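Long-range contact in RabGDI protein (PDB 3P1W), which probably acts as a Rab GDP-dissociation inhibitor, binding Rab GTPases in vesicle transport of the malaria parasite: residues 316-321 / 417-422. Sequence-based numbering, arbitrary orientation.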
loop_
_atom_site.group_PDB
_atom_site.type_symbol
_atom_site.label_atom_id
_atom_site.label_comp_id
_atom_site.label_asym_id
_atom_site.label_seq_id
_atom_site.Cartn_x
_atom_site.Cartn_y
_atom_site.Cartn_z
ATOM N N LEU A 316 -24.850 6.081 9.148
ATOM C CA LEU A 316 -25.653 6.060 7.921
ATOM C C LEU A 316 -25.886 4.641 7.443
ATOM O O LEU A 316 -24.980 3.771 7.492
ATOM C CB LEU A 316 -24.998 6.853 6.798
ATOM C CG LEU A 316 -24.780 8.344 7.019
ATOM C CD1 LEU A 316 -24.261 8.932 5.717
ATOM C CD2 LEU A 316 -26.090 9.028 7.482
ATOM N N LYS A 317 -27.091 4.437 6.940
ATOM C CA LYS A 317 -27.587 3.148 6.481
ATOM C C LYS A 317 -26.979 2.753 5.137
ATOM O O LYS A 317 -26.866 3.576 4.248
ATOM C CB LYS A 317 -29.119 3.253 6.365
ATOM C CG LYS A 317 -29.855 2.002 5.999
ATOM C CD LYS A 317 -31.324 2.272 5.650
ATOM C CE LYS A 317 -32.172 2.651 6.843
ATOM N NZ LYS A 317 -33.593 3.019 6.436
ATOM N N ASN A 318 -26.553 1.491 5.024
ATOM C CA ASN A 318 -26.150 0.894 3.756
ATOM C C ASN A 318 -25.079 1.698 3.009
ATOM O O ASN A 318 -25.171 1.937 1.794
ATOM C CB ASN A 318 -27.381 0.665 2.878
ATOM C CG ASN A 318 -27.127 -0.345 1.782
ATOM O OD1 ASN A 318 -26.286 -1.238 1.929
ATOM N ND2 ASN A 318 -27.832 -0.204 0.673
ATOM N N LYS A 319 -24.059 2.120 3.745
ATOM C CA LYS A 319 -22.922 2.848 3.173
ATOM C C LYS A 319 -21.683 1.976 3.104
ATOM O O LYS A 319 -20.958 2.022 2.116
ATOM C CB LYS A 319 -22.571 4.082 3.992
ATOM C CG LYS A 319 -23.596 5.221 3.945
ATOM C CD LYS A 319 -23.986 5.616 2.525
ATOM C CE LYS A 319 -22.848 6.204 1.718
ATOM N NZ LYS A 319 -23.247 6.545 0.330
ATOM N N ILE A 320 -21.448 1.203 4.152
ATOM C CA ILE A 320 -20.264 0.346 4.216
ATOM C C ILE A 320 -20.622 -1.051 4.684
ATOM O O ILE A 320 -21.635 -1.264 5.365
ATOM C CB ILE A 320 -19.171 0.922 5.145
ATOM C CG1 ILE A 320 -19.734 1.202 6.540
ATOM C CG2 ILE A 320 -18.571 2.192 4.523
ATOM C CD1 ILE A 320 -18.758 1.894 7.462
ATOM N N LYS A 321 -19.761 -1.990 4.315
ATOM C CA LYS A 321 -19.905 -3.381 4.689
ATOM C C LYS A 321 -18.559 -3.815 5.249
ATOM O O LYS A 321 -17.549 -3.564 4.626
ATOM C CB LYS A 321 -20.225 -4.155 3.430
ATOM C CG LYS A 321 -20.188 -5.675 3.478
ATOM C CD LYS A 321 -20.743 -6.237 2.149
ATOM C CE LYS A 321 -19.823 -5.932 0.927
ATOM N NZ LYS A 321 -20.527 -6.144 -0.399
ATOM N N VAL A 417 -15.575 -1.942 3.051
ATOM C CA VAL A 417 -15.699 -1.500 1.687
ATOM C C VAL A 417 -17.023 -0.772 1.531
ATOM O O VAL A 417 -17.922 -0.917 2.341
ATOM C CB VAL A 417 -15.602 -2.674 0.683
ATOM C CG1 VAL A 417 -14.212 -3.402 0.777
ATOM C CG2 VAL A 417 -16.771 -3.671 0.833
ATOM N N SER A 418 -17.140 0.004 0.474
ATOM C CA SER A 418 -18.362 0.734 0.210
ATOM C C SER A 418 -19.392 -0.236 -0.359
ATOM O O SER A 418 -19.029 -1.211 -0.982
ATOM C CB SER A 418 -18.072 1.850 -0.775
ATOM O OG SER A 418 -17.703 1.286 -2.023
ATOM N N THR A 419 -20.678 0.010 -0.133
ATOM C CA THR A 419 -21.725 -0.895 -0.644
ATOM C C THR A 419 -22.120 -0.642 -2.110
ATOM O O THR A 419 -22.813 -1.458 -2.702
ATOM C CB THR A 419 -22.988 -0.813 0.199
ATOM O OG1 THR A 419 -23.378 0.550 0.312
ATOM C CG2 THR A 419 -22.755 -1.402 1.586
ATOM N N SER A 420 -21.712 0.480 -2.693
ATOM C CA SER A 420 -21.851 0.655 -4.143
ATOM C C SER A 420 -20.788 1.603 -4.696
ATOM O O SER A 420 -20.278 2.468 -3.985
ATOM C CB SER A 420 -23.248 1.140 -4.526
ATOM O OG SER A 420 -23.398 2.521 -4.262
ATOM N N LYS A 421 -20.474 1.426 -5.972
ATOM C CA LYS A 421 -19.408 2.185 -6.635
ATOM C C LYS A 421 -19.873 3.570 -7.046
ATOM O O LYS A 421 -19.056 4.480 -7.197
ATOM C CB LYS A 421 -18.904 1.432 -7.883
ATOM N N LYS A 422 -21.171 3.716 -7.270
ATOM C CA LYS A 422 -21.741 5.001 -7.652
ATOM C C LYS A 422 -23.003 5.247 -6.836
ATOM O O LYS A 422 -24.124 5.015 -7.301
ATOM C CB LYS A 422 -21.990 5.092 -9.161
ATOM C CG LYS A 422 -22.170 6.547 -9.643
#
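Thr419 lays its methyl CG2 against the backbone of Ile320, with CG2 3.8 Å from Ile320 C. This is the end of an antiparallel beta ladder, where strand 320-333 begins and strand 405-418 finishes. Both strands belong to a large mixed sheet of the GDI fold.

Lys321 and Val417 form a hydrogen-bonded pair. Lys321 N donates to Val417 O at 2.9 Å. Val417 N returns the bond to Lys321 O at 3.0 Å. Their side chains run side by side on one face. The Lys321 chain bends at chi3 (67°), and its CE lies 3.8 Å from Val417 CG2.

Next come Ile320 and Ser418, a non-hydrogen-bonded pair whose side chains diverge. Ile320 turns to Val429 and the loop residues Pro310 and Val313. Lys319 also points away from 417-422, and its NZ forms a salt bridge with Asp425 and a hydrogen bond to Ile427 O.

Beyond the paired strands, Thr419 N still reaches Lys319 O at 3.0 Å. The Thr419 hydroxyl adds a last bond. A chi1 of 52° tucks OG1 back over its own backbone, and from there it donates to Asn318 O at 2.7 Å, from well above the carbonyl plane.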